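Local atomic coordinates of short-chain dehydrogenase/reductase SDR (Vibrio parahaemolyticus, PDB entry 3GUY), a protein that probably catalyses the NAD(P)-dependent oxidation or reduction of a substrate not yet identified. Residues Gly12-Glu24 / Ala196-Ala208. The protein carries 2 engineered substitutions. Residues are numbered along the deposited sequence; the frame is centred on the assembly and turned at random.
Engineered in segment 196-208: Ala-206 (natural residue Ser).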
loop_
_atom_site.group_PDB
_atom_site.type_symbol
_atom_site.label_atom_id
_atom_site.label_comp_id
_atom_site.label_asym_id
_atom_site.label_seq_id
_atom_site.Cartn_x
_atom_site.Cartn_y
_atom_site.Cartn_z
ATOM N N GLY D 12 4.916 20.509 -20.941
ATOM C CA GLY D 12 4.092 19.930 -19.890
ATOM C C GLY D 12 4.311 20.637 -18.562
ATOM O O GLY D 12 4.654 21.819 -18.515
ATOM N N LEU D 13 4.153 19.869 -17.503
ATOM C CA LEU D 13 4.185 20.342 -16.143
ATOM C C LEU D 13 5.499 21.047 -15.801
ATOM O O LEU D 13 5.513 22.092 -15.098
ATOM C CB LEU D 13 3.951 19.130 -15.225
ATOM C CG LEU D 13 3.867 19.325 -13.714
ATOM C CD1 LEU D 13 2.799 20.383 -13.336
ATOM C CD2 LEU D 13 3.579 17.930 -13.066
ATOM N N GLY D 14 6.608 20.461 -16.272
ATOM C CA GLY D 14 7.939 21.043 -16.057
ATOM C C GLY D 14 8.065 22.456 -16.605
ATOM O O GLY D 14 8.637 23.312 -15.938
ATOM N N ALA D 15 7.524 22.706 -17.807
ATOM C CA ALA D 15 7.617 24.040 -18.467
ATOM C C ALA D 15 6.694 25.040 -17.759
ATOM O O ALA D 15 7.082 26.208 -17.530
ATOM C CB ALA D 15 7.254 23.973 -19.984
ATOM N N GLU D 16 5.487 24.572 -17.401
ATOM C CA GLU D 16 4.508 25.423 -16.667
ATOM C C GLU D 16 5.000 25.749 -15.274
ATOM O O GLU D 16 4.804 26.865 -14.809
ATOM C CB GLU D 16 3.139 24.766 -16.612
ATOM C CG GLU D 16 2.538 24.608 -17.977
ATOM C CD GLU D 16 2.568 25.909 -18.790
ATOM O OE1 GLU D 16 2.148 26.978 -18.275
ATOM O OE2 GLU D 16 3.043 25.854 -19.947
ATOM N N LEU D 17 5.672 24.808 -14.608
ATOM C CA LEU D 17 6.304 25.127 -13.309
ATOM C C LEU D 17 7.429 26.162 -13.509
ATOM O O LEU D 17 7.604 27.089 -12.707
ATOM C CB LEU D 17 6.864 23.869 -12.616
ATOM C CG LEU D 17 5.895 23.026 -11.780
ATOM C CD1 LEU D 17 6.578 21.666 -11.430
ATOM C CD2 LEU D 17 5.379 23.749 -10.504
ATOM N N ALA D 18 8.195 26.013 -14.592
ATOM C CA ALA D 18 9.252 26.987 -14.864
ATOM C C ALA D 18 8.653 28.417 -14.904
ATOM O O ALA D 18 9.179 29.338 -14.275
ATOM C CB ALA D 18 10.018 26.645 -16.165
ATOM N N LYS D 19 7.533 28.573 -15.606
ATOM C CA LYS D 19 6.905 29.883 -15.783
ATOM C C LYS D 19 6.444 30.493 -14.453
ATOM O O LYS D 19 6.647 31.703 -14.234
ATOM C CB LYS D 19 5.746 29.789 -16.768
ATOM C CG LYS D 19 6.212 29.434 -18.133
ATOM C CD LYS D 19 5.069 29.123 -19.052
ATOM C CE LYS D 19 5.575 28.814 -20.443
ATOM N NZ LYS D 19 4.411 28.615 -21.359
ATOM N N LEU D 20 5.864 29.682 -13.555
ATOM C CA LEU D 20 5.379 30.203 -12.261
ATOM C C LEU D 20 6.538 30.588 -11.340
ATOM O O LEU D 20 6.447 31.582 -10.580
ATOM C CB LEU D 20 4.453 29.202 -11.539
ATOM C CG LEU D 20 3.125 28.741 -12.173
ATOM C CD1 LEU D 20 2.535 27.656 -11.259
ATOM C CD2 LEU D 20 2.083 29.844 -12.409
ATOM N N TYR D 21 7.620 29.822 -11.372
ATOM C CA TYR D 21 8.789 30.155 -10.547
ATOM C C TYR D 21 9.469 31.428 -11.107
ATOM O O TYR D 21 9.833 32.315 -10.359
ATOM C CB TYR D 21 9.832 29.029 -10.536
ATOM C CG TYR D 21 9.557 27.854 -9.644
ATOM C CD1 TYR D 21 9.457 28.010 -8.252
ATOM C CD2 TYR D 21 9.433 26.572 -10.172
ATOM C CE1 TYR D 21 9.224 26.928 -7.420
ATOM C CE2 TYR D 21 9.199 25.483 -9.344
ATOM C CZ TYR D 21 9.107 25.666 -7.972
ATOM O OH TYR D 21 8.888 24.582 -7.158
ATOM N N ASP D 22 9.649 31.483 -12.428
ATOM C CA ASP D 22 10.203 32.661 -13.095
ATOM C C ASP D 22 9.387 33.929 -12.781
ATOM O O ASP D 22 9.949 34.918 -12.321
ATOM C CB ASP D 22 10.237 32.443 -14.596
ATOM C CG ASP D 22 10.833 33.621 -15.337
ATOM O OD1 ASP D 22 12.061 33.770 -15.272
ATOM O OD2 ASP D 22 10.079 34.378 -15.996
ATOM N N ALA D 23 8.085 33.896 -13.059
ATOM C CA ALA D 23 7.138 34.953 -12.644
ATOM C C ALA D 23 7.273 35.425 -11.176
ATOM O O ALA D 23 6.901 36.558 -10.879
ATOM C CB ALA D 23 5.728 34.506 -12.891
ATOM N N GLU D 24 7.772 34.586 -10.264
ATOM C CA GLU D 24 8.054 35.013 -8.878
ATOM C C GLU D 24 9.421 35.634 -8.749
ATOM O O GLU D 24 9.944 35.755 -7.641
ATOM C CB GLU D 24 8.057 33.833 -7.900
ATOM C CG GLU D 24 6.729 33.234 -7.581
ATOM C CD GLU D 24 6.878 32.057 -6.618
ATOM O OE1 GLU D 24 7.840 31.252 -6.725
ATOM O OE2 GLU D 24 6.001 31.925 -5.746
ATOM N N ALA D 196 -1.709 21.085 -17.760
ATOM C CA ALA D 196 -0.422 21.314 -17.132
ATOM C C ALA D 196 -0.346 22.641 -16.370
ATOM O O ALA D 196 0.278 22.715 -15.291
ATOM C CB ALA D 196 0.692 21.222 -18.152
ATOM N N GLU D 197 -0.960 23.680 -16.947
ATOM C CA GLU D 197 -1.057 25.007 -16.317
ATOM C C GLU D 197 -1.710 24.887 -14.944
ATOM O O GLU D 197 -1.181 25.384 -13.975
ATOM C CB GLU D 197 -1.875 25.954 -17.215
ATOM C CG GLU D 197 -1.959 27.414 -16.771
ATOM C CD GLU D 197 -2.644 28.319 -17.828
ATOM O OE1 GLU D 197 -3.762 28.806 -17.585
ATOM O OE2 GLU D 197 -2.071 28.538 -18.915
ATOM N N ASP D 198 -2.852 24.211 -14.865
ATOM C CA ASP D 198 -3.613 24.161 -13.587
ATOM C C ASP D 198 -2.943 23.224 -12.584
ATOM O O ASP D 198 -2.819 23.571 -11.400
ATOM C CB ASP D 198 -5.079 23.781 -13.803
ATOM C CG ASP D 198 -5.840 24.835 -14.623
ATOM O OD1 ASP D 198 -5.411 26.013 -14.621
ATOM O OD2 ASP D 198 -6.853 24.471 -15.253
ATOM N N ALA D 199 -2.467 22.069 -13.055
ATOM C CA ALA D 199 -1.656 21.159 -12.181
ATOM C C ALA D 199 -0.485 21.883 -11.576
ATOM O O ALA D 199 -0.213 21.793 -10.355
ATOM C CB ALA D 199 -1.148 19.929 -12.975
ATOM N N ALA D 200 0.213 22.655 -12.424
ATOM C CA ALA D 200 1.423 23.350 -11.978
ATOM C C ALA D 200 1.041 24.402 -10.937
ATOM O O ALA D 200 1.765 24.577 -9.976
ATOM C CB ALA D 200 2.172 23.985 -13.149
ATOM N N LEU D 201 -0.112 25.060 -11.123
ATOM C CA LEU D 201 -0.587 26.092 -10.153
ATOM C C LEU D 201 -0.817 25.475 -8.767
ATOM O O LEU D 201 -0.343 25.971 -7.776
ATOM C CB LEU D 201 -1.873 26.799 -10.648
ATOM C CG LEU D 201 -1.698 28.168 -11.353
ATOM C CD1 LEU D 201 -3.040 28.716 -11.962
ATOM C CD2 LEU D 201 -1.080 29.194 -10.387
ATOM N N MET D 202 -1.508 24.345 -8.734
ATOM C CA MET D 202 -1.754 23.603 -7.472
ATOM C C MET D 202 -0.511 23.051 -6.803
ATOM O O MET D 202 -0.388 23.116 -5.546
ATOM C CB MET D 202 -2.773 22.477 -7.723
ATOM C CG MET D 202 -4.177 23.032 -7.967
ATOM S SD MET D 202 -5.535 21.878 -8.134
ATOM C CE MET D 202 -5.337 21.441 -9.811
ATOM N N ILE D 203 0.410 22.506 -7.600
ATOM C CA ILE D 203 1.650 21.920 -7.083
ATOM C C ILE D 203 2.496 23.039 -6.513
ATOM O O ILE D 203 2.963 22.964 -5.376
ATOM C CB ILE D 203 2.444 21.115 -8.149
ATOM C CG1 ILE D 203 1.672 19.834 -8.530
ATOM C CG2 ILE D 203 3.852 20.739 -7.618
ATOM C CD1 ILE D 203 2.033 19.145 -9.859
ATOM N N HIS D 204 2.666 24.090 -7.300
ATOM C CA HIS D 204 3.383 25.263 -6.848
ATOM C C HIS D 204 2.802 25.879 -5.560
ATOM O O HIS D 204 3.533 26.122 -4.621
ATOM C CB HIS D 204 3.444 26.303 -7.963
ATOM C CG HIS D 204 4.263 27.492 -7.595
ATOM N ND1 HIS D 204 3.722 28.594 -6.969
ATOM C CD2 HIS D 204 5.590 27.720 -7.690
ATOM C CE1 HIS D 204 4.679 29.465 -6.719
ATOM N NE2 HIS D 204 5.824 28.958 -7.141
ATOM N N GLY D 205 1.501 26.115 -5.516
ATOM C CA GLY D 205 0.857 26.571 -4.268
ATOM C C GLY D 205 1.185 25.739 -3.026
ATOM O O GLY D 205 1.577 26.280 -2.013
ATOM N N ALA D 206 1.044 24.417 -3.117
ATOM C CA ALA D 206 1.343 23.489 -1.997
ATOM C C ALA D 206 2.826 23.451 -1.571
ATOM O O ALA D 206 3.163 23.340 -0.373
ATOM C CB ALA D 206 0.882 22.092 -2.368
ATOM N N LEU D 207 3.728 23.542 -2.535
ATOM C CA LEU D 207 5.131 23.537 -2.196
ATOM C C LEU D 207 5.629 24.877 -1.603
ATOM O O LEU D 207 6.729 24.928 -1.063
ATOM C CB LEU D 207 5.956 23.175 -3.421
ATOM C CG LEU D 207 5.761 21.722 -3.892
ATOM C CD1 LEU D 207 6.304 21.541 -5.299
ATOM C CD2 LEU D 207 6.438 20.773 -2.962
ATOM N N ALA D 208 4.849 25.953 -1.710
ATOM C CA ALA D 208 5.280 27.276 -1.192
ATOM C C ALA D 208 5.075 27.389 0.318
ATOM O O ALA D 208 4.236 28.168 0.777
ATOM C CB ALA D 208 4.545 28.387 -1.911
#
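Leu-13 and Ala-200 meet where helices 12-23 and 196-207 come close, their axes 8.3 Å apart at nearest approach and crossing at -57°. The N-terminal ends lie nearest: the CA atoms of Leu-13 and Ala-196 are 4.8 Å apart, and the backbones diverge toward Leu-20 and Leu-201. Ala-196 and Ala-200 offer just methyl groups here, Ala-196 CB lying 3.7 Å from Gly-12 C. Leu-13 is a knob in the hole formed by Ala-196, Ala-199, Ala-200 and Ile-203; with CG anti to its backbone N (chi1 -177°), it lays CD1 3.5 Å from Ala-200 CA. Reciprocally, Ala-200 CB enters the hole among Leu-13, Glu-16, Leu-17 and Leu-20, touching Glu-16 CB at 3.7 Å. Toward the C-terminal ends, longer side chains make the contact. Leu-20 crosses Leu-201 at about a right angle, CD2 to CD2 3.8 Å, and its CB lies over the rim of one His-204 imidazole face. The edge of that ring points at the face of Tyr-21 in a T-shaped stack, planes at 74°, with CD2 of His-204 3.7 Å from CE1 of Tyr-21. His-204 NE2 gives a weak, bent hydrogen bond to Glu-24 OE1 (3.1 Å), which may help hold the imidazole. Leu-13 and Leu-17 also touch Ile-128 of strand 124-128, and Tyr-21 Ile-4 and Ile-6 of strand 4-7. Two crossed helices packed on one face of a parallel sheet of order 3-2-1-4-5-6-7 are characteristic of the Rossmann fold of short-chain dehydrogenases; Gly-12 and Gly-14 belong to the TGxxxGxG motif that binds cofactor in relatives.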